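Local coordinates for type I polyketide synthase PikAII (Streptomyces venezuelae, PDB 3QP9), which forms a C2-type ketoreductase of a modular polyketide synthase, a class that probably epimerizes the alpha-substituent of the beta-keto intermediate without reducing it, at residues S49-R60 and V107-E118; R89-L100 and T137-V147. All blocks are in the same frame, centred on the assembly; numbering follows the deposited sequence.

Contact 1: S49-R60 and V107-E118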
loop_
_atom_site.group_PDB
_atom_site.type_symbol
_atom_site.label_atom_id
_atom_site.label_comp_id
_atom_site.label_asym_id
_atom_site.label_seq_id
_atom_site.Cartn_x
_atom_site.Cartn_y
_atom_site.Cartn_z
ATOM N N SER A 49 -2.655 -27.306 -15.586
ATOM C CA SER A 49 -3.239 -27.771 -16.838
ATOM C C SER A 49 -4.124 -26.737 -17.506
ATOM O O SER A 49 -4.501 -25.713 -16.902
ATOM C CB SER A 49 -4.043 -29.072 -16.631
ATOM O OG SER A 49 -5.003 -28.937 -15.587
ATOM N N GLY A 50 -4.458 -27.015 -18.763
ATOM C CA GLY A 50 -5.389 -26.201 -19.540
ATOM C C GLY A 50 -4.842 -24.896 -20.087
ATOM O O GLY A 50 -3.634 -24.634 -20.046
ATOM N N ARG A 51 -5.750 -24.047 -20.554
ATOM C CA ARG A 51 -5.366 -22.814 -21.206
ATOM C C ARG A 51 -5.140 -21.747 -20.124
ATOM O O ARG A 51 -6.073 -21.487 -19.325
ATOM C CB ARG A 51 -6.457 -22.356 -22.188
ATOM C CG ARG A 51 -6.162 -21.041 -22.947
ATOM C CD ARG A 51 -5.303 -21.198 -24.190
ATOM N NE ARG A 51 -5.602 -22.433 -24.930
ATOM C CZ ARG A 51 -6.210 -22.519 -26.118
ATOM N NH1 ARG A 51 -6.621 -21.440 -26.783
ATOM N NH2 ARG A 51 -6.396 -23.719 -26.656
ATOM N N TRP A 52 -3.936 -21.130 -20.148
ATOM C CA TRP A 52 -3.599 -19.938 -19.334
ATOM C C TRP A 52 -3.427 -18.717 -20.244
ATOM O O TRP A 52 -2.625 -18.732 -21.197
ATOM C CB TRP A 52 -2.350 -20.175 -18.437
ATOM C CG TRP A 52 -2.748 -20.873 -17.138
ATOM C CD1 TRP A 52 -3.065 -22.203 -16.999
ATOM C CD2 TRP A 52 -2.966 -20.276 -15.825
ATOM N NE1 TRP A 52 -3.421 -22.469 -15.695
ATOM C CE2 TRP A 52 -3.391 -21.300 -14.969
ATOM C CE3 TRP A 52 -2.801 -18.987 -15.298
ATOM C CZ2 TRP A 52 -3.672 -21.081 -13.609
ATOM C CZ3 TRP A 52 -3.131 -18.757 -13.944
ATOM C CH2 TRP A 52 -3.547 -19.808 -13.128
ATOM N N LEU A 53 -4.159 -17.653 -19.996
ATOM C CA LEU A 53 -3.893 -16.444 -20.746
ATOM C C LEU A 53 -2.837 -15.657 -19.993
ATOM O O LEU A 53 -2.968 -15.451 -18.765
ATOM C CB LEU A 53 -5.154 -15.579 -20.878
ATOM C CG LEU A 53 -6.374 -16.208 -21.555
ATOM C CD1 LEU A 53 -7.412 -15.155 -21.763
ATOM C CD2 LEU A 53 -6.029 -16.940 -22.884
ATOM N N VAL A 54 -1.816 -15.225 -20.705
ATOM C CA VAL A 54 -0.786 -14.398 -20.108
ATOM C C VAL A 54 -0.901 -13.029 -20.692
ATOM O O VAL A 54 -0.720 -12.844 -21.878
ATOM C CB VAL A 54 0.615 -15.008 -20.248
ATOM C CG1 VAL A 54 1.720 -14.121 -19.566
ATOM C CG2 VAL A 54 0.569 -16.424 -19.717
ATOM N N VAL A 55 -1.330 -12.090 -19.875
ATOM C CA VAL A 55 -1.425 -10.732 -20.298
ATOM C C VAL A 55 -0.184 -9.919 -20.080
ATOM O O VAL A 55 0.091 -9.577 -18.956
ATOM C CB VAL A 55 -2.554 -10.049 -19.603
ATOM C CG1 VAL A 55 -2.885 -8.743 -20.307
ATOM C CG2 VAL A 55 -3.742 -10.975 -19.561
ATOM N N VAL A 56 0.494 -9.545 -21.172
ATOM C CA VAL A 56 1.775 -8.873 -21.186
ATOM C C VAL A 56 1.605 -7.454 -21.750
ATOM O O VAL A 56 0.840 -7.240 -22.704
ATOM C CB VAL A 56 2.722 -9.700 -22.070
ATOM C CG1 VAL A 56 4.142 -9.217 -22.032
ATOM C CG2 VAL A 56 2.637 -11.146 -21.608
ATOM N N PRO A 57 2.282 -6.448 -21.157
ATOM C CA PRO A 57 2.228 -5.142 -21.805
ATOM C C PRO A 57 2.984 -5.211 -23.148
ATOM O O PRO A 57 4.023 -5.874 -23.241
ATOM C CB PRO A 57 2.879 -4.199 -20.794
ATOM C CG PRO A 57 2.859 -4.926 -19.514
ATOM C CD PRO A 57 2.944 -6.394 -19.850
ATOM N N GLU A 58 2.399 -4.577 -24.173
ATOM C CA GLU A 58 2.826 -4.651 -25.596
ATOM C C GLU A 58 4.316 -4.627 -25.924
ATOM O O GLU A 58 4.838 -5.565 -26.519
ATOM C CB GLU A 58 2.158 -3.535 -26.408
ATOM C CG GLU A 58 1.928 -3.907 -27.875
ATOM C CD GLU A 58 0.838 -3.076 -28.494
ATOM O OE1 GLU A 58 0.457 -2.061 -27.864
ATOM O OE2 GLU A 58 0.363 -3.436 -29.597
ATOM N N ASP A 59 4.989 -3.544 -25.559
ATOM C CA ASP A 59 6.401 -3.368 -25.914
ATOM C C ASP A 59 7.319 -4.183 -24.989
ATOM O O ASP A 59 8.557 -4.026 -25.003
ATOM C CB ASP A 59 6.781 -1.870 -25.992
ATOM C CG ASP A 59 6.371 -1.079 -24.748
ATOM O OD1 ASP A 59 5.262 -1.332 -24.197
ATOM O OD2 ASP A 59 7.171 -0.189 -24.336
ATOM N N ARG A 60 6.709 -5.103 -24.234
ATOM C CA ARG A 60 7.445 -5.942 -23.276
ATOM C C ARG A 60 7.419 -7.461 -23.556
ATOM O O ARG A 60 7.559 -8.262 -22.625
ATOM C CB ARG A 60 6.934 -5.654 -21.866
ATOM C CG ARG A 60 6.838 -4.148 -21.517
ATOM C CD ARG A 60 8.218 -3.561 -21.226
ATOM N NE ARG A 60 8.307 -2.969 -19.884
ATOM C CZ ARG A 60 8.723 -3.625 -18.799
ATOM N NH1 ARG A 60 9.082 -4.901 -18.865
ATOM N NH2 ARG A 60 8.788 -3.006 -17.642
ATOM N N VAL A 107 -11.224 -21.191 -19.814
ATOM C CA VAL A 107 -9.812 -21.045 -19.701
ATOM C C VAL A 107 -9.560 -21.375 -18.214
ATOM O O VAL A 107 -10.510 -21.336 -17.372
ATOM C CB VAL A 107 -9.519 -19.617 -20.156
ATOM C CG1 VAL A 107 -8.740 -18.848 -19.133
ATOM C CG2 VAL A 107 -8.965 -19.569 -21.577
ATOM N N ASP A 108 -8.334 -21.787 -17.899
ATOM C CA ASP A 108 -8.059 -22.258 -16.572
ATOM C C ASP A 108 -7.495 -21.202 -15.649
ATOM O O ASP A 108 -7.685 -21.323 -14.448
ATOM C CB ASP A 108 -7.154 -23.482 -16.607
ATOM C CG ASP A 108 -7.858 -24.697 -17.285
ATOM O OD1 ASP A 108 -9.077 -24.807 -17.156
ATOM O OD2 ASP A 108 -7.163 -25.545 -17.891
ATOM N N GLY A 109 -6.860 -20.166 -16.198
ATOM C CA GLY A 109 -6.405 -19.069 -15.353
ATOM C C GLY A 109 -5.972 -17.904 -16.186
ATOM O O GLY A 109 -5.794 -18.019 -17.412
ATOM N N VAL A 110 -5.756 -16.781 -15.524
ATOM C CA VAL A 110 -5.243 -15.569 -16.133
ATOM C C VAL A 110 -4.115 -15.009 -15.233
ATOM O O VAL A 110 -4.329 -14.815 -14.027
ATOM C CB VAL A 110 -6.330 -14.470 -16.226
ATOM C CG1 VAL A 110 -5.802 -13.172 -16.957
ATOM C CG2 VAL A 110 -7.604 -15.014 -16.989
ATOM N N LEU A 111 -2.960 -14.771 -15.865
ATOM C CA LEU A 111 -1.713 -14.350 -15.260
ATOM C C LEU A 111 -1.411 -13.014 -15.841
ATOM O O LEU A 111 -1.074 -12.916 -17.019
ATOM C CB LEU A 111 -0.563 -15.269 -15.644
ATOM C CG LEU A 111 0.694 -14.974 -14.799
ATOM C CD1 LEU A 111 0.386 -15.076 -13.333
ATOM C CD2 LEU A 111 1.783 -15.959 -15.195
ATOM N N SER A 112 -1.548 -11.979 -15.050
ATOM C CA SER A 112 -1.230 -10.621 -15.547
ATOM C C SER A 112 0.213 -10.263 -15.304
ATOM O O SER A 112 0.674 -10.259 -14.117
ATOM C CB SER A 112 -2.083 -9.624 -14.849
ATOM O OG SER A 112 -1.737 -8.317 -15.259
ATOM N N LEU A 113 0.963 -9.963 -16.375
ATOM C CA LEU A 113 2.303 -9.347 -16.141
ATOM C C LEU A 113 2.226 -7.808 -16.251
ATOM O O LEU A 113 3.264 -7.167 -16.449
ATOM C CB LEU A 113 3.371 -9.943 -17.118
ATOM C CG LEU A 113 3.468 -11.482 -17.169
ATOM C CD1 LEU A 113 4.660 -11.940 -18.048
ATOM C CD2 LEU A 113 3.642 -12.128 -15.761
ATOM N N LEU A 114 1.029 -7.224 -16.191
ATOM C CA LEU A 114 0.865 -5.769 -16.512
ATOM C C LEU A 114 1.597 -4.843 -15.546
ATOM O O LEU A 114 1.996 -3.754 -15.924
ATOM C CB LEU A 114 -0.612 -5.312 -16.585
ATOM C CG LEU A 114 -1.443 -5.940 -17.736
ATOM C CD1 LEU A 114 -2.904 -5.567 -17.588
ATOM C CD2 LEU A 114 -0.861 -5.449 -19.139
ATOM N N ALA A 115 1.785 -5.297 -14.309
ATOM C CA ALA A 115 2.463 -4.452 -13.304
ATOM C C ALA A 115 3.927 -4.152 -13.690
ATOM O O ALA A 115 4.494 -3.150 -13.217
ATOM C CB ALA A 115 2.347 -5.150 -11.912
ATOM N N TRP A 116 4.498 -4.983 -14.579
ATOM C CA TRP A 116 5.892 -4.823 -14.969
ATOM C C TRP A 116 6.102 -3.577 -15.779
ATOM O O TRP A 116 7.227 -3.111 -15.863
ATOM C CB TRP A 116 6.467 -6.011 -15.740
ATOM C CG TRP A 116 6.437 -7.260 -14.956
ATOM C CD1 TRP A 116 5.918 -7.448 -13.690
ATOM C CD2 TRP A 116 6.928 -8.511 -15.383
ATOM N NE1 TRP A 116 6.067 -8.781 -13.313
ATOM C CE2 TRP A 116 6.673 -9.443 -14.351
ATOM C CE3 TRP A 116 7.530 -8.950 -16.555
ATOM C CZ2 TRP A 116 7.000 -10.774 -14.472
ATOM C CZ3 TRP A 116 7.844 -10.289 -16.674
ATOM C CH2 TRP A 116 7.637 -11.168 -15.616
ATOM N N ASP A 117 5.017 -3.022 -16.306
ATOM C CA ASP A 117 5.104 -1.775 -16.993
ATOM C C ASP A 117 5.198 -0.601 -15.999
ATOM O O ASP A 117 4.205 -0.018 -15.588
ATOM C CB ASP A 117 3.940 -1.594 -17.969
ATOM C CG ASP A 117 4.117 -0.348 -18.887
ATOM O OD1 ASP A 117 5.052 0.464 -18.682
ATOM O OD2 ASP A 117 3.334 -0.212 -19.855
ATOM N N GLU A 118 6.415 -0.176 -15.749
ATOM C CA GLU A 118 6.656 0.960 -14.871
ATOM C C GLU A 118 6.703 2.317 -15.535
ATOM O O GLU A 118 7.042 3.328 -14.893
ATOM C CB GLU A 118 7.982 0.748 -14.165
ATOM C CG GLU A 118 8.091 -0.608 -13.624
ATOM C CD GLU A 118 7.692 -0.633 -12.142
ATOM O OE1 GLU A 118 6.548 -0.150 -11.797
ATOM O OE2 GLU A 118 8.572 -1.076 -11.368
#
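Val55 is fastened to the neighbouring strand through both its backbone N and its backbone O: the N donates to Leu111 O at 3.0 Å, and the O receives Leu113 N at 2.8 Å. Two residues earlier Leu53 is held in the same manner between Gly109 and Leu111, the bond from Leu111 N to Leu53 O measuring 3.0 Å. Strands 51-57 and 109-112 therefore run parallel, their axes 20° apart. The isopropyl group of Val55 divides its contacts. CG1, anti to the backbone N (chi1 -165°), rests on Leu114 CD2, while CG2 meets Val110 CG1 at 4.0 Å. These neighbouring parallel strands belong to a Rossmann-like half of the protein, consistent with the structural subdomain of polyketide synthase ketoreductases; strand 77-83 continues the hydrogen bonding beyond 51-57. On the sheet face shared with Val54 and Leu111, the Trp52 indole lies flat over Gly109. With CG beside the backbone N (chi1 -84°), the ring folds toward the partner strand, and Gly109 CA lies 3.4 Å from the centroid of the six-membered ring of Trp52, nearly on its normal, a CH-pi contact. The bare CA of Gly109 lets the indole lie this close. Past the last strand bond, Pro57 continues the contact through its ring: CD lies 3.5 Å from Leu113 O, and CG packs on Leu114 CD2 (3.8 Å) and Asp117 CB (3.8 Å). Leu114 begins a short 3-10 turn, and its N donates to Ser112 OG, an ST turn.

Contact 2: R89-L100 and T137-V147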
loop_
_atom_site.group_PDB
_atom_site.type_symbol
_atom_site.label_atom_id
_atom_site.label_comp_id
_atom_site.label_asym_id
_atom_site.label_seq_id
_atom_site.Cartn_x
_atom_site.Cartn_y
_atom_site.Cartn_z
ATOM N N ARG A 89 -10.777 -0.070 -21.954
ATOM C CA ARG A 89 -11.333 -1.255 -21.379
ATOM C C ARG A 89 -12.041 -2.078 -22.476
ATOM O O ARG A 89 -11.719 -3.254 -22.698
ATOM C CB ARG A 89 -12.157 -0.917 -20.114
ATOM C CG ARG A 89 -13.649 -0.895 -20.172
ATOM C CD ARG A 89 -14.223 -1.788 -19.067
ATOM N NE ARG A 89 -14.755 -1.097 -17.901
ATOM C CZ ARG A 89 -15.718 -1.588 -17.122
ATOM N NH1 ARG A 89 -16.295 -2.747 -17.404
ATOM N NH2 ARG A 89 -16.134 -0.910 -16.052
ATOM N N GLN A 90 -12.922 -1.431 -23.234
ATOM C CA GLN A 90 -13.616 -2.132 -24.307
ATOM C C GLN A 90 -12.691 -2.861 -25.290
ATOM O O GLN A 90 -12.976 -4.000 -25.644
ATOM C CB GLN A 90 -14.673 -1.243 -24.965
ATOM C CG GLN A 90 -16.044 -1.301 -24.220
ATOM C CD GLN A 90 -15.959 -1.557 -22.668
ATOM O OE1 GLN A 90 -16.288 -0.675 -21.861
ATOM N NE2 GLN A 90 -15.550 -2.777 -22.271
ATOM N N ARG A 91 -11.567 -2.250 -25.676
ATOM C CA ARG A 91 -10.582 -2.948 -26.521
ATOM C C ARG A 91 -10.035 -4.209 -25.860
ATOM O O ARG A 91 -9.900 -5.244 -26.520
ATOM C CB ARG A 91 -9.430 -2.024 -26.908
ATOM C CG ARG A 91 -9.887 -0.693 -27.484
ATOM C CD ARG A 91 -10.178 -0.804 -28.980
ATOM N NE ARG A 91 -10.254 0.487 -29.669
ATOM C CZ ARG A 91 -9.266 1.394 -29.748
ATOM N NH1 ARG A 91 -8.095 1.193 -29.144
ATOM N NH2 ARG A 91 -9.449 2.530 -30.429
ATOM N N LEU A 92 -9.723 -4.120 -24.549
ATOM C CA LEU A 92 -9.163 -5.262 -23.832
ATOM C C LEU A 92 -10.207 -6.371 -23.696
ATOM O O LEU A 92 -9.864 -7.527 -23.827
ATOM C CB LEU A 92 -8.653 -4.874 -22.438
ATOM C CG LEU A 92 -7.298 -5.420 -21.960
ATOM C CD1 LEU A 92 -6.986 -5.011 -20.481
ATOM C CD2 LEU A 92 -7.141 -6.887 -22.121
ATOM N N ALA A 93 -11.453 -6.004 -23.388
ATOM C CA ALA A 93 -12.544 -6.990 -23.270
ATOM C C ALA A 93 -12.768 -7.746 -24.603
ATOM O O ALA A 93 -13.025 -8.950 -24.606
ATOM C CB ALA A 93 -13.866 -6.324 -22.787
ATOM N N ALA A 94 -12.636 -7.038 -25.721
ATOM C CA ALA A 94 -12.791 -7.650 -27.085
ATOM C C ALA A 94 -11.661 -8.645 -27.245
ATOM O O ALA A 94 -11.841 -9.768 -27.685
ATOM C CB ALA A 94 -12.653 -6.588 -28.123
ATOM N N THR A 95 -10.476 -8.225 -26.802
ATOM C CA THR A 95 -9.288 -9.036 -26.948
ATOM C C THR A 95 -9.442 -10.295 -26.129
ATOM O O THR A 95 -9.125 -11.376 -26.612
ATOM C CB THR A 95 -8.023 -8.255 -26.461
ATOM O OG1 THR A 95 -7.863 -7.122 -27.307
ATOM C CG2 THR A 95 -6.769 -9.112 -26.504
ATOM N N LEU A 96 -9.905 -10.147 -24.891
ATOM C CA LEU A 96 -10.198 -11.289 -24.014
ATOM C C LEU A 96 -11.335 -12.229 -24.529
ATOM O O LEU A 96 -11.160 -13.449 -24.549
ATOM C CB LEU A 96 -10.511 -10.827 -22.608
ATOM C CG LEU A 96 -9.382 -10.149 -21.813
ATOM C CD1 LEU A 96 -10.027 -9.266 -20.722
ATOM C CD2 LEU A 96 -8.324 -11.162 -21.241
ATOM N N GLY A 97 -12.491 -11.657 -24.870
ATOM C CA GLY A 97 -13.615 -12.402 -25.484
ATOM C C GLY A 97 -13.156 -13.184 -26.714
ATOM O O GLY A 97 -13.489 -14.385 -26.878
ATOM N N GLU A 98 -12.375 -12.546 -27.585
ATOM C CA GLU A 98 -11.760 -13.285 -28.706
ATOM C C GLU A 98 -10.892 -14.471 -28.243
ATOM O O GLU A 98 -10.946 -15.579 -28.807
ATOM C CB GLU A 98 -10.988 -12.315 -29.621
ATOM C CG GLU A 98 -9.910 -12.919 -30.562
ATOM C CD GLU A 98 -9.608 -12.015 -31.822
ATOM O OE1 GLU A 98 -8.658 -12.336 -32.586
ATOM O OE2 GLU A 98 -10.317 -10.993 -32.049
ATOM N N ALA A 99 -10.103 -14.264 -27.184
ATOM C CA ALA A 99 -9.217 -15.310 -26.712
ATOM C C ALA A 99 -10.018 -16.405 -26.061
ATOM O O ALA A 99 -9.622 -17.560 -26.133
ATOM C CB ALA A 99 -8.204 -14.744 -25.686
ATOM N N LEU A 100 -11.133 -16.032 -25.410
ATOM C CA LEU A 100 -11.976 -16.987 -24.688
ATOM C C LEU A 100 -12.809 -17.796 -25.699
ATOM O O LEU A 100 -12.932 -19.027 -25.546
ATOM C CB LEU A 100 -12.828 -16.310 -23.590
ATOM C CG LEU A 100 -13.650 -17.148 -22.595
ATOM C CD1 LEU A 100 -12.872 -17.981 -21.566
ATOM C CD2 LEU A 100 -14.704 -16.312 -21.892
ATOM N N THR A 137 -7.656 -1.904 -15.405
ATOM C CA THR A 137 -8.457 -2.073 -16.629
ATOM C C THR A 137 -8.729 -3.531 -16.909
ATOM O O THR A 137 -9.830 -3.929 -17.380
ATOM C CB THR A 137 -7.734 -1.351 -17.775
ATOM O OG1 THR A 137 -7.721 0.031 -17.420
ATOM C CG2 THR A 137 -8.501 -1.505 -19.133
ATOM N N LEU A 138 -7.747 -4.350 -16.601
ATOM C CA LEU A 138 -7.851 -5.786 -16.812
ATOM C C LEU A 138 -8.872 -6.443 -15.890
ATOM O O LEU A 138 -9.602 -7.299 -16.340
ATOM C CB LEU A 138 -6.485 -6.466 -16.732
ATOM C CG LEU A 138 -6.491 -7.994 -16.835
ATOM C CD1 LEU A 138 -6.853 -8.419 -18.260
ATOM C CD2 LEU A 138 -5.187 -8.563 -16.443
ATOM N N VAL A 139 -8.963 -5.991 -14.636
ATOM C CA VAL A 139 -9.896 -6.541 -13.641
ATOM C C VAL A 139 -11.337 -6.271 -14.135
ATOM O O VAL A 139 -12.282 -7.055 -13.877
ATOM C CB VAL A 139 -9.743 -5.811 -12.323
ATOM C CG1 VAL A 139 -10.905 -6.127 -11.387
ATOM C CG2 VAL A 139 -8.414 -6.156 -11.659
ATOM N N GLN A 140 -11.487 -5.126 -14.772
ATOM C CA GLN A 140 -12.810 -4.684 -15.208
ATOM C C GLN A 140 -13.201 -5.442 -16.470
ATOM O O GLN A 140 -14.314 -5.952 -16.567
ATOM C CB GLN A 140 -12.754 -3.199 -15.550
ATOM C CG GLN A 140 -12.912 -2.280 -14.379
ATOM C CD GLN A 140 -12.548 -0.847 -14.670
ATOM O OE1 GLN A 140 -11.951 -0.485 -15.716
ATOM N NE2 GLN A 140 -12.938 -0.003 -13.749
ATOM N N ALA A 141 -12.255 -5.512 -17.409
ATOM C CA ALA A 141 -12.431 -6.065 -18.748
ATOM C C ALA A 141 -12.624 -7.591 -18.742
ATOM O O ALA A 141 -13.382 -8.126 -19.555
ATOM C CB ALA A 141 -11.305 -5.675 -19.622
ATOM N N LEU A 142 -11.924 -8.300 -17.838
ATOM C CA LEU A 142 -12.237 -9.731 -17.585
ATOM C C LEU A 142 -13.746 -10.006 -17.342
ATOM O O LEU A 142 -14.326 -10.945 -17.893
ATOM C CB LEU A 142 -11.408 -10.241 -16.386
ATOM C CG LEU A 142 -9.916 -10.431 -16.761
ATOM C CD1 LEU A 142 -9.074 -10.621 -15.479
ATOM C CD2 LEU A 142 -9.687 -11.585 -17.752
ATOM N N GLU A 143 -14.373 -9.194 -16.505
ATOM C CA GLU A 143 -15.795 -9.341 -16.237
ATOM C C GLU A 143 -16.601 -8.950 -17.484
ATOM O O GLU A 143 -17.563 -9.629 -17.780
ATOM C CB GLU A 143 -16.249 -8.532 -15.017
ATOM C CG GLU A 143 -17.599 -9.017 -14.451
ATOM C CD GLU A 143 -18.077 -8.261 -13.197
ATOM O OE1 GLU A 143 -18.852 -8.870 -12.408
ATOM O OE2 GLU A 143 -17.699 -7.067 -12.999
ATOM N N ASP A 144 -16.179 -7.926 -18.236
ATOM C CA ASP A 144 -16.901 -7.533 -19.485
ATOM C C ASP A 144 -16.844 -8.639 -20.530
ATOM O O ASP A 144 -17.792 -8.813 -21.282
ATOM C CB ASP A 144 -16.332 -6.289 -20.160
ATOM C CG ASP A 144 -16.333 -5.065 -19.278
ATOM O OD1 ASP A 144 -15.466 -4.173 -19.560
ATOM O OD2 ASP A 144 -17.161 -4.985 -18.324
ATOM N N ALA A 145 -15.706 -9.331 -20.622
ATOM C CA ALA A 145 -15.588 -10.482 -21.500
ATOM C C ALA A 145 -16.157 -11.844 -20.973
ATOM O O ALA A 145 -16.095 -12.865 -21.681
ATOM C CB ALA A 145 -14.141 -10.640 -21.927
ATOM N N GLY A 146 -16.640 -11.863 -19.722
ATOM C CA GLY A 146 -17.171 -13.079 -19.089
ATOM C C GLY A 146 -16.185 -14.219 -18.813
ATOM O O GLY A 146 -16.581 -15.389 -18.812
ATOM N N VAL A 147 -14.901 -13.859 -18.575
ATOM C CA VAL A 147 -13.831 -14.799 -18.180
ATOM C C VAL A 147 -14.013 -15.045 -16.717
ATOM O O VAL A 147 -13.879 -14.124 -15.917
ATOM C CB VAL A 147 -12.395 -14.215 -18.429
ATOM C CG1 VAL A 147 -11.302 -15.234 -18.057
ATOM C CG2 VAL A 147 -12.226 -13.802 -19.892
#
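The axes of helices 89-100 and 137-144 pass 8.1 Å apart and cross at -52°, a close approach made possible by small residues: the CA atoms of Ala93 and Ala141, and of Gly97 and Ala145, are the nearest pairs. At the crossing the methyl of Ala141 is a knob set among Arg89, Leu92, Ala93 and Leu96. The Ala145 methyl lies against the backbone of the other helix, 3.4 Å from Ala93 O. Leu96 turns CG beside its backbone N (chi1 -65°), sending CD2 to Leu142 CD2 at 3.8 Å, while CD1 reaches over the Ala141-Leu142 peptide. In a Rossmann-like fold such helices lie side by side on one face of the parallel sheet, and here Leu92 and Leu142 also reach its strands. Helix 137-144 ends in a Schellman motif at Gly146, and Leu100 CD2 packs on this turn, 3.7 Å from Gly146 O. At the start of helix 89-100, Arg89 NH1 forms a salt bridge with Asp144 OD2 (2.6 Å). Gln140 CB lies 3.7 Å above the Arg89 guanidinium plane over its centre, and the Gln140 amide, stacked on the same group, is held beyond it by the carbonyls of Leu358 and Thr361.

In the fold
Contact 1 joins two neighbouring strands of the parallel sheet, and contact 2 two helices lying on one of its faces, their centres 13 Å apart. Ser112 CB meets Leu138 CD2 at 3.6 Å, Val110 CG2 meets Val147 CG1 at 3.9 Å and Val107 CB meets Leu100 CD1 at 4.0 Å. Helix 65-73 packs on the opposite face, against Val54 and Leu111. The segments alternate along the chain, with the alternating helices and strands of a Rossmann-like fold. Both contacts lie more than 20 Å from the chain centre. The catalytic site is probably in the later KR part of the chain; Gln140 of contact 2 reaches that part through its bonds to the carbonyls of Leu358 and Thr361.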